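Local coordinates for ferredoxin--NADP reductase, apicoplast (PDB 3JQQ), which transfers electrons between ferredoxin and NADP(H) through its FAD in the apicoplast of Plasmodium falciparum, possibly serving isoprenoid precursor synthesis, at residues N172-Y185 with Y277-I289. The protein carries 1 engineered substitution. Numbering follows the deposited sequence.
Engineered in segment 277-289: Lys286 (natural residue His). With A2P (adenosine-2'-5'-diphosphate), chain J; A2P (adenosine-2'-5'-diphosphate), chain H.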
ATOM      1  N   ASN B 172      27.319  -4.772  13.368  1.00 38.51           N
ATOM      2  CA  ASN B 172      26.302  -3.872  13.882  1.00 36.97           C
ATOM      3  C   ASN B 172      25.196  -3.645  12.861  1.00 35.88           C
ATOM      4  O   ASN B 172      25.418  -3.804  11.663  1.00 35.76           O
ATOM      5  CB  ASN B 172      26.929  -2.543  14.293  1.00 37.03           C
ATOM      6  CG  ASN B 172      28.143  -2.725  15.183  1.00 37.00           C
ATOM      7  OD1 ASN B 172      28.066  -3.351  16.234  1.00 37.05           O
ATOM      8  ND2 ASN B 172      29.276  -2.174  14.761  1.00 36.97           N
ATOM      9  N   PHE B 173      24.012  -3.272  13.326  1.00 34.50           N
ATOM     10  CA  PHE B 173      22.864  -3.083  12.437  1.00 33.16           C
ATOM     11  C   PHE B 173      22.056  -1.829  12.751  1.00 32.51           C
ATOM     12  O   PHE B 173      22.017  -1.363  13.891  1.00 32.36           O
ATOM     13  CB  PHE B 173      21.916  -4.283  12.517  1.00 33.04           C
ATOM     14  CG  PHE B 173      22.542  -5.594  12.123  1.00 32.28           C
ATOM     15  CD1 PHE B 173      22.974  -6.488  13.088  1.00 31.69           C
ATOM     16  CD2 PHE B 173      22.672  -5.942  10.790  1.00 31.89           C
ATOM     17  CE1 PHE B 173      23.536  -7.700  12.732  1.00 31.69           C
ATOM     18  CE2 PHE B 173      23.231  -7.156  10.430  1.00 31.76           C
ATOM     19  CZ  PHE B 173      23.668  -8.033  11.399  1.00 31.64           C
ATOM     20  N   ILE B 174      21.412  -1.298  11.717  1.00 31.60           N
ATOM     21  CA  ILE B 174      20.322  -0.347  11.876  1.00 30.70           C
ATOM     22  C   ILE B 174      19.106  -0.932  11.165  1.00 29.90           C
ATOM     23  O   ILE B 174      19.115  -1.101   9.948  1.00 29.90           O
ATOM     24  CB  ILE B 174      20.649   1.020  11.261  1.00 30.79           C
ATOM     25  CG1 ILE B 174      21.794   1.692  12.022  1.00 30.97           C
ATOM     26  CG2 ILE B 174      19.417   1.916  11.248  1.00 30.88           C
ATOM     27  CD1 ILE B 174      22.335   2.934  11.337  1.00 31.05           C
ATOM     28  N   PHE B 175      18.069  -1.267  11.929  1.00 28.89           N
ATOM     29  CA  PHE B 175      16.831  -1.772  11.346  1.00 27.78           C
ATOM     30  C   PHE B 175      15.773  -0.675  11.354  1.00 27.00           C
ATOM     31  O   PHE B 175      15.518  -0.057  12.386  1.00 26.90           O
ATOM     32  CB  PHE B 175      16.300  -2.986  12.116  1.00 27.82           C
ATOM     33  CG  PHE B 175      17.261  -4.143  12.188  1.00 27.84           C
ATOM     34  CD1 PHE B 175      17.365  -4.895  13.348  1.00 27.84           C
ATOM     35  CD2 PHE B 175      18.051  -4.485  11.104  1.00 27.77           C
ATOM     36  CE1 PHE B 175      18.238  -5.964  13.427  1.00 27.77           C
ATOM     37  CE2 PHE B 175      18.930  -5.553  11.178  1.00 27.78           C
ATOM     38  CZ  PHE B 175      19.022  -6.294  12.341  1.00 27.65           C
ATOM     39  N   ILE B 176      15.155  -0.437  10.202  1.00 26.02           N
ATOM     40  CA  ILE B 176      14.091   0.558  10.101  1.00 25.02           C
ATOM     41  C   ILE B 176      12.794  -0.114   9.650  1.00 24.38           C
ATOM     42  O   ILE B 176      12.775  -0.823   8.647  1.00 24.18           O
ATOM     43  CB  ILE B 176      14.485   1.701   9.140  1.00 25.00           C
ATOM     44  CG1 ILE B 176      15.702   2.451   9.691  1.00 24.68           C
ATOM     45  CG2 ILE B 176      13.320   2.651   8.931  1.00 24.79           C
ATOM     46  CD1 ILE B 176      16.345   3.397   8.697  1.00 24.18           C
ATOM     47  N   ALA B 177      11.717   0.098  10.401  1.00 23.75           N
ATOM     48  CA  ALA B 177      10.469  -0.616  10.137  1.00 23.17           C
ATOM     49  C   ALA B 177       9.205   0.223  10.323  1.00 22.74           C
ATOM     50  O   ALA B 177       9.198   1.215  11.053  1.00 22.66           O
ATOM     51  CB  ALA B 177      10.391  -1.876  11.001  1.00 23.13           C
ATOM     52  N   THR B 178       8.143  -0.194   9.640  1.00 22.25           N
ATOM     53  CA  THR B 178       6.798   0.302   9.897  1.00 21.93           C
ATOM     54  C   THR B 178       5.835  -0.880   9.914  1.00 21.67           C
ATOM     55  O   THR B 178       5.957  -1.799   9.106  1.00 21.65           O
ATOM     56  CB  THR B 178       6.325   1.315   8.828  1.00 21.97           C
ATOM     57  OG1 THR B 178       6.284   0.681   7.542  1.00 22.02           O
ATOM     58  CG2 THR B 178       7.261   2.515   8.773  1.00 21.94           C
ATOM     59  N   GLY B 179       4.884  -0.860  10.842  1.00 21.31           N
ATOM     60  CA  GLY B 179       3.864  -1.905  10.908  1.00 20.87           C
ATOM     61  C   GLY B 179       4.431  -3.313  10.903  1.00 20.48           C
ATOM     62  O   GLY B 179       5.282  -3.649  11.724  1.00 20.40           O
ATOM     63  N   THR B 180       3.951  -4.143   9.981  1.00 20.19           N
ATOM     64  CA  THR B 180       4.392  -5.534   9.904  1.00 19.90           C
ATOM     65  C   THR B 180       5.817  -5.648   9.379  1.00 19.70           C
ATOM     66  O   THR B 180       6.370  -6.743   9.286  1.00 19.77           O
ATOM     67  CB  THR B 180       3.455  -6.384   9.026  1.00 19.99           C
ATOM     68  OG1 THR B 180       3.371  -5.812   7.714  1.00 20.24           O
ATOM     69  CG2 THR B 180       2.062  -6.451   9.639  1.00 19.65           C
ATOM     70  N   GLY B 181       6.409  -4.508   9.045  1.00 19.57           N
ATOM     71  CA  GLY B 181       7.794  -4.462   8.601  1.00 19.31           C
ATOM     72  C   GLY B 181       8.802  -4.813   9.682  1.00 19.32           C
ATOM     73  O   GLY B 181      10.000  -4.892   9.412  1.00 19.19           O
ATOM     74  N   ILE B 182       8.342  -5.023  10.910  1.00 19.29           N
ATOM     75  CA  ILE B 182       9.271  -5.409  11.968  1.00 19.39           C
ATOM     76  C   ILE B 182       9.567  -6.911  11.887  1.00 19.42           C
ATOM     77  O   ILE B 182      10.571  -7.388  12.414  1.00 19.39           O
ATOM     78  CB  ILE B 182       8.745  -5.022  13.374  1.00 19.37           C
ATOM     79  CG1 ILE B 182       9.844  -5.185  14.430  1.00 19.44           C
ATOM     80  CG2 ILE B 182       7.516  -5.843  13.735  1.00 19.23           C
ATOM     81  CD1 ILE B 182      10.825  -4.033  14.490  1.00 19.05           C
ATOM     82  N   SER B 183       8.699  -7.640  11.190  1.00 19.47           N
ATOM     83  CA  SER B 183       8.767  -9.102  11.130  1.00 19.61           C
ATOM     84  C   SER B 183      10.153  -9.702  10.870  1.00 19.87           C
ATOM     85  O   SER B 183      10.632 -10.506  11.669  1.00 20.11           O
ATOM     86  CB  SER B 183       7.743  -9.650  10.132  1.00 19.48           C
ATOM     87  OG  SER B 183       6.461  -9.733  10.729  1.00 19.15           O
ATOM     88  N   PRO B 184      10.801  -9.331   9.753  1.00 20.03           N
ATOM     89  CA  PRO B 184      12.111  -9.927   9.491  1.00 20.19           C
ATOM     90  C   PRO B 184      13.155  -9.518  10.528  1.00 20.39           C
ATOM     91  O   PRO B 184      14.151 -10.220  10.709  1.00 20.34           O
ATOM     92  CB  PRO B 184      12.484  -9.371   8.113  1.00 20.22           C
ATOM     93  CG  PRO B 184      11.698  -8.112   7.985  1.00 20.15           C
ATOM     94  CD  PRO B 184      10.406  -8.374   8.706  1.00 20.03           C
ATOM     95  N   TYR B 185      12.931  -8.393  11.201  1.00 20.59           N
ATOM     96  CA  TYR B 185      13.851  -7.950  12.240  1.00 21.01           C
ATOM     97  C   TYR B 185      13.696  -8.804  13.493  1.00 21.39           C
ATOM     98  O   TYR B 185      14.667  -9.050  14.213  1.00 21.42           O
ATOM     99  CB  TYR B 185      13.646  -6.467  12.562  1.00 20.91           C
ATOM    100  CG  TYR B 185      13.829  -5.555  11.369  1.00 20.76           C
ATOM    101  CD1 TYR B 185      12.971  -4.485  11.151  1.00 20.43           C
ATOM    102  CD2 TYR B 185      14.855  -5.770  10.456  1.00 20.55           C
ATOM    103  CE1 TYR B 185      13.136  -3.647  10.062  1.00 20.33           C
ATOM    104  CE2 TYR B 185      15.026  -4.940   9.361  1.00 20.29           C
ATOM    105  CZ  TYR B 185      14.164  -3.879   9.169  1.00 20.46           C
ATOM    106  OH  TYR B 185      14.330  -3.048   8.081  1.00 19.84           O
ATOM    107  N   TYR B 277      30.444   2.787  12.839  1.00 51.74           N
ATOM    108  CA  TYR B 277      30.238   1.428  13.338  1.00 51.27           C
ATOM    109  C   TYR B 277      29.987   0.420  12.216  1.00 50.60           C
ATOM    110  O   TYR B 277      29.620  -0.725  12.473  1.00 50.63           O
ATOM    111  CB  TYR B 277      29.096   1.390  14.358  1.00 51.50           C
ATOM    112  CG  TYR B 277      29.435   2.049  15.678  1.00 52.12           C
ATOM    113  CD1 TYR B 277      29.186   3.404  15.890  1.00 52.67           C
ATOM    114  CD2 TYR B 277      30.010   1.322  16.712  1.00 52.61           C
ATOM    115  CE1 TYR B 277      29.496   4.011  17.093  1.00 53.05           C
ATOM    116  CE2 TYR B 277      30.325   1.925  17.923  1.00 53.01           C
ATOM    117  CZ  TYR B 277      30.066   3.267  18.107  1.00 53.17           C
ATOM    118  OH  TYR B 277      30.379   3.869  19.299  1.00 53.52           O
ATOM    119  N   LYS B 278      30.189   0.855  10.975  1.00 49.61           N
ATOM    120  CA  LYS B 278      30.059  -0.025   9.813  1.00 48.55           C
ATOM    121  C   LYS B 278      28.740  -0.798   9.809  1.00 47.53           C
ATOM    122  O   LYS B 278      28.696  -1.975   9.446  1.00 47.44           O
ATOM    123  CB  LYS B 278      31.245  -0.991   9.744  1.00 48.75           C
ATOM    124  CG  LYS B 278      32.573  -0.304   9.466  1.00 49.16           C
ATOM    125  CD  LYS B 278      33.751  -1.227   9.733  1.00 49.74           C
ATOM    126  CE  LYS B 278      35.068  -0.472   9.627  1.00 50.06           C
ATOM    127  NZ  LYS B 278      36.241  -1.344   9.910  1.00 50.36           N
ATOM    128  N   CYS B 279      27.668  -0.118  10.206  1.00 46.15           N
ATOM    129  CA  CYS B 279      26.345  -0.733  10.327  1.00 44.72           C
ATOM    130  C   CYS B 279      25.764  -1.201   8.999  1.00 43.58           C
ATOM    131  O   CYS B 279      25.854  -0.503   7.989  1.00 43.46           O
ATOM    132  CB  CYS B 279      25.358   0.239  10.978  1.00 44.84           C
ATOM    133  SG  CYS B 279      25.502   0.393  12.767  1.00 45.02           S
ATOM    134  N   GLU B 280      25.164  -2.387   9.014  1.00 42.05           N
ATOM    135  CA  GLU B 280      24.300  -2.815   7.924  1.00 40.61           C
ATOM    136  C   GLU B 280      22.952  -2.135   8.114  1.00 39.43           C
ATOM    137  O   GLU B 280      22.350  -2.223   9.184  1.00 39.31           O
ATOM    138  CB  GLU B 280      24.129  -4.335   7.923  1.00 40.68           C
ATOM    139  CG  GLU B 280      25.350  -5.104   7.430  1.00 41.01           C
ATOM    140  CD  GLU B 280      25.565  -4.960   5.934  1.00 41.41           C
ATOM    141  OE1 GLU B 280      24.558  -4.905   5.185  1.00 41.78           O
ATOM    142  OE2 GLU B 280      26.735  -4.903   5.506  1.00 41.63           O
ATOM    143  N   LEU B 281      22.486  -1.446   7.079  1.00 37.94           N
ATOM    144  CA  LEU B 281      21.250  -0.680   7.163  1.00 36.47           C
ATOM    145  C   LEU B 281      20.106  -1.409   6.469  1.00 35.30           C
ATOM    146  O   LEU B 281      20.220  -1.804   5.310  1.00 35.29           O
ATOM    147  CB  LEU B 281      21.447   0.708   6.547  1.00 36.58           C
ATOM    148  CG  LEU B 281      20.244   1.649   6.504  1.00 36.65           C
ATOM    149  CD1 LEU B 281      19.708   1.905   7.904  1.00 36.86           C
ATOM    150  CD2 LEU B 281      20.621   2.958   5.827  1.00 36.92           C
ATOM    151  N   TYR B 282      19.003  -1.589   7.188  1.00 33.75           N
ATOM    152  CA  TYR B 282      17.837  -2.273   6.644  1.00 32.16           C
ATOM    153  C   TYR B 282      16.608  -1.380   6.696  1.00 31.21           C
ATOM    154  O   TYR B 282      16.386  -0.669   7.674  1.00 31.24           O
ATOM    155  CB  TYR B 282      17.560  -3.561   7.419  1.00 32.05           C
ATOM    156  CG  TYR B 282      18.547  -4.667   7.144  1.00 31.38           C
ATOM    157  CD1 TYR B 282      19.826  -4.630   7.679  1.00 30.60           C
ATOM    158  CD2 TYR B 282      18.197  -5.754   6.353  1.00 30.67           C
ATOM    159  CE1 TYR B 282      20.731  -5.639   7.431  1.00 30.46           C
ATOM    160  CE2 TYR B 282      19.096  -6.768   6.098  1.00 30.28           C
ATOM    161  CZ  TYR B 282      20.361  -6.706   6.640  1.00 30.15           C
ATOM    162  OH  TYR B 282      21.262  -7.713   6.394  1.00 30.03           O
ATOM    163  N   ILE B 283      15.806  -1.427   5.641  1.00 30.02           N
ATOM    164  CA  ILE B 283      14.564  -0.672   5.591  1.00 28.92           C
ATOM    165  C   ILE B 283      13.430  -1.567   5.104  1.00 28.36           C
ATOM    166  O   ILE B 283      13.458  -2.053   3.973  1.00 28.11           O
ATOM    167  CB  ILE B 283      14.689   0.554   4.674  1.00 28.85           C
ATOM    168  CG1 ILE B 283      15.720   1.535   5.242  1.00 28.68           C
ATOM    169  CG2 ILE B 283      13.335   1.227   4.500  1.00 28.70           C
ATOM    170  CD1 ILE B 283      16.173   2.595   4.252  1.00 28.28           C
ATOM    171  N   CYS B 284      12.448  -1.791   5.962  1.00 27.74           N
ATOM    172  CA  CYS B 284      11.313  -2.640   5.621  1.00 27.35           C
ATOM    173  C   CYS B 284       9.989  -1.985   5.990  1.00 27.25           C
ATOM    174  O   CYS B 284       9.745  -1.661   7.155  1.00 26.98           O
ATOM    175  CB  CYS B 284      11.424  -4.002   6.307  1.00 27.19           C
ATOM    176  SG  CYS B 284      10.163  -5.183   5.780  1.00 27.38           S
ATOM    177  N   GLY B 285       9.133  -1.774   4.998  1.00 27.20           N
ATOM    178  CA  GLY B 285       7.894  -1.061   5.235  1.00 27.41           C
ATOM    179  C   GLY B 285       7.499  -0.215   4.044  1.00 27.52           C
ATOM    180  O   GLY B 285       7.738  -0.587   2.894  1.00 27.52           O
ATOM    181  N   LYS B 286       7.033   0.964   4.360  1.00 27.67           N
ATOM    182  CA  LYS B 286       6.522   1.900   3.378  1.00 28.03           C
ATOM    183  C   LYS B 286       7.608   2.401   2.415  1.00 28.42           C
ATOM    184  O   LYS B 286       8.690   2.709   2.828  1.00 28.19           O
ATOM    185  CB  LYS B 286       5.833   3.101   4.069  1.00 27.90           C
ATOM    186  CG  LYS B 286       4.675   2.873   5.005  1.00 27.52           C
ATOM    187  CD  LYS B 286       3.499   2.174   4.376  1.00 27.23           C
ATOM    188  CE  LYS B 286       2.292   2.269   5.250  1.00 26.57           C
ATOM    189  NZ  LYS B 286       1.271   1.363   4.875  1.00 25.44           N
ATOM    190  N   LYS B 287       7.274   2.497   1.133  1.00 29.10           N
ATOM    191  CA  LYS B 287       8.234   2.920   0.116  1.00 29.94           C
ATOM    192  C   LYS B 287       8.882   4.282   0.391  1.00 30.47           C
ATOM    193  O   LYS B 287      10.053   4.491   0.074  1.00 30.41           O
ATOM    194  CB  LYS B 287       7.576   2.928  -1.266  1.00 30.01           C
ATOM    195  CG  LYS B 287       6.381   3.861  -1.379  1.00 30.60           C
ATOM    196  CD  LYS B 287       5.786   3.829  -2.778  1.00 31.57           C
ATOM    197  CE  LYS B 287       5.320   2.431  -3.148  1.00 31.88           C
ATOM    198  NZ  LYS B 287       4.736   2.385  -4.517  1.00 32.09           N
ATOM    199  N   SER B 288       8.120   5.205   0.971  1.00 31.32           N
ATOM    200  CA  SER B 288       8.595   6.566   1.187  1.00 32.37           C
ATOM    201  C   SER B 288       9.818   6.643   2.102  1.00 33.23           C
ATOM    202  O   SER B 288      10.734   7.421   1.838  1.00 33.27           O
ATOM    203  CB  SER B 288       7.470   7.442   1.744  1.00 32.22           C
ATOM    204  OG  SER B 288       6.373   7.493   0.848  1.00 32.51           O
ATOM    205  N   ILE B 289       9.848   5.850   3.169  1.00 34.50           N
ATOM    206  CA  ILE B 289      11.007   5.878   4.055  1.00 35.75           C
ATOM    207  C   ILE B 289      12.313   6.061   3.283  1.00 37.03           C
ATOM    208  O   ILE B 289      13.171   6.857   3.666  1.00 37.05           O
ATOM    209  CB  ILE B 289      11.103   4.576   4.876  1.00 35.53           C
ATOM    210  CG1 ILE B 289       9.881   4.427   5.777  1.00 35.09           C
ATOM    211  CG2 ILE B 289      12.389   4.545   5.686  1.00 35.39           C
ATOM    212  CD1 ILE B 289       9.690   3.026   6.312  1.00 34.10           C
TER
HETATM  213  P1  A2P J 416      -0.561   6.467   9.780  1.00 20.52           P
HETATM  214  O1P A2P J 416      -0.429   7.913   9.372  1.00 20.75           O
HETATM  215  O2P A2P J 416      -1.038   5.558   8.673  1.00 20.83           O
HETATM  216  O3P A2P J 416      -1.254   6.261  11.106  1.00 20.93           O
HETATM  217  P2  A2P J 416       0.359   0.388   8.535  1.00 24.29           P
HETATM  218  O4P A2P J 416       1.394  -0.695   8.345  1.00 24.71           O
HETATM  219  O5P A2P J 416      -0.321   0.837   7.261  1.00 24.42           O
HETATM  220  O6P A2P J 416      -0.573   0.150   9.699  1.00 24.38           O
HETATM  221  O5' A2P J 416       1.220   1.672   8.984  1.00 23.46           O
HETATM  222  C5' A2P J 416       2.334   1.514   9.861  1.00 21.96           C
HETATM  223  C4' A2P J 416       2.806   2.885  10.327  1.00 21.13           C
HETATM  224  O4' A2P J 416       3.455   3.568   9.248  1.00 20.79           O
HETATM  225  C3' A2P J 416       1.639   3.759  10.761  1.00 20.57           C
HETATM  226  O3' A2P J 416       2.019   4.465  11.946  1.00 20.74           O
HETATM  227  C2' A2P J 416       1.460   4.748   9.629  1.00 20.30           C
HETATM  228  O2' A2P J 416       0.953   6.003  10.074  1.00 20.19           O
HETATM  229  C1' A2P J 416       2.906   4.887   9.188  1.00 20.25           C
HETATM  230  N9  A2P J 416       3.031   5.568   7.875  1.00 19.64           N
HETATM  231  C8  A2P J 416       2.022   5.918   7.052  1.00 19.42           C
HETATM  232  N7  A2P J 416       2.495   6.548   5.945  1.00 18.87           N
HETATM  233  C5  A2P J 416       3.836   6.616   6.063  1.00 19.12           C
HETATM  234  C6  A2P J 416       4.959   7.152   5.258  1.00 19.09           C
HETATM  235  N6  A2P J 416       4.741   7.760   4.069  1.00 18.95           N
HETATM  236  N1  A2P J 416       6.213   7.015   5.746  1.00 19.26           N
HETATM  237  C2  A2P J 416       6.452   6.411   6.924  1.00 18.98           C
HETATM  238  N3  A2P J 416       5.482   5.904   7.705  1.00 19.43           N
HETATM  239  C4  A2P J 416       4.181   5.975   7.337  1.00 19.21           C
HETATM  240  P1  A2P H 416       6.073  10.175  -0.760  1.00 19.04           P
HETATM  241  O1P A2P H 416       6.508  10.379   0.668  1.00 19.90           O
HETATM  242  O2P A2P H 416       5.837   8.731  -1.130  1.00 19.79           O
HETATM  243  O3P A2P H 416       6.883  10.944  -1.774  1.00 19.56           O
HETATM  244  P2  A2P H 416       2.296   6.828  -4.467  1.00 23.47           P
HETATM  245  O4P A2P H 416       3.029   5.820  -3.620  1.00 23.68           O
HETATM  246  O5P A2P H 416       3.049   7.265  -5.701  1.00 23.31           O
HETATM  247  O6P A2P H 416       0.845   6.498  -4.724  1.00 23.97           O
HETATM  248  O5' A2P H 416       2.243   8.152  -3.548  1.00 21.71           O
HETATM  249  C5' A2P H 416       1.541   9.306  -4.007  1.00 20.54           C
HETATM  250  C4' A2P H 416       1.726  10.459  -3.030  1.00 19.69           C
HETATM  251  O4' A2P H 416       1.215  10.102  -1.737  1.00 19.32           O
HETATM  252  C3' A2P H 416       3.203  10.791  -2.842  1.00 19.20           C
HETATM  253  O3' A2P H 416       3.358  12.210  -2.771  1.00 19.17           O
HETATM  254  C2' A2P H 416       3.537  10.191  -1.495  1.00 18.79           C
HETATM  255  O2' A2P H 416       4.613  10.854  -0.836  1.00 19.06           O
HETATM  256  C1' A2P H 416       2.224  10.450  -0.783  1.00 18.76           C
HETATM  257  N9  A2P H 416       2.165   9.761   0.529  1.00 18.60           N
HETATM  258  C8  A2P H 416       3.052   8.861   1.005  1.00 18.24           C
HETATM  259  N7  A2P H 416       2.710   8.456   2.254  1.00 17.92           N
HETATM  260  C5  A2P H 416       1.589   9.120   2.589  1.00 18.57           C
HETATM  261  C6  A2P H 416       0.689   9.172   3.766  1.00 18.64           C
HETATM  262  N6  A2P H 416       0.930   8.412   4.859  1.00 18.58           N
HETATM  263  N1  A2P H 416      -0.378  10.003   3.712  1.00 19.23           N
HETATM  264  C2  A2P H 416      -0.631  10.768   2.631  1.00 18.43           C
HETATM  265  N3  A2P H 416       0.138  10.768   1.537  1.00 18.42           N
HETATM  266  C4  A2P H 416       1.238   9.982   1.458  1.00 18.38           C
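Ile176 O is gripped by two donors: Cys284 N, 2.9 Å away and nearly in line with the C=O, and Tyr185 OH, 2.8 Å away and above the carbonyl plane. The tyrosine reaches back from helix 183-192 over strand 173-178, bringing CE2 within 3.5 Å of Tyr282 CB while Phe175 CB covers the centre of one ring face. Strands 173-178 and 280-285 run parallel, joined by a ladder of backbone bonds from Asn172 O to Cys284 O; its last rung, Thr178 N to Cys284 O, is weak. Before the ladder, Asn172 ND2 donates to a lone pair of Tyr277 O (2.7 Å, 170° at the hydrogen), and Tyr277 O lies in the plane of the Asn172 amide. On the Tyr185 side of the sheet, Phe175 turns an edge to the face of Tyr282 in an offset edge-to-face pair, planes at 75°, and Phe173 CD2 touches Tyr282 CE1. Tyr282 OH hydrogen-bonds to Asn161 O. On the other face Ile176 packs against helix 259-265, and Ile174 and Leu281 against helix 267-276; Ile283 lies alongside Ile176. Packing is tight where Leu281 CD1 meets Ile174 CG2 at 3.4 Å. At the C-terminal strand ends, Thr178 OG1, placed between its backbone N and carbonyl carbon (chi1 62°), accepts from Lys286 N at 3.3 Å, while its CG2 meets Ile289 CD1. The engineered Lys286, bent at chi2, sends NZ to O5P of one of the two bound adenosine-2'-5'-diphosphates (2.9 Å). Thr178 CB and Gly179 N approach O4' and C5', respectively, of the same ligand, and Thr180 touches FAD. Neighbouring parallel strands receive the nucleotide at their C-terminal ends and following loops, as in Rossmann-like dinucleotide-binding folds, here the NADP(H)-binding domain of ferredoxin-NADP reductase.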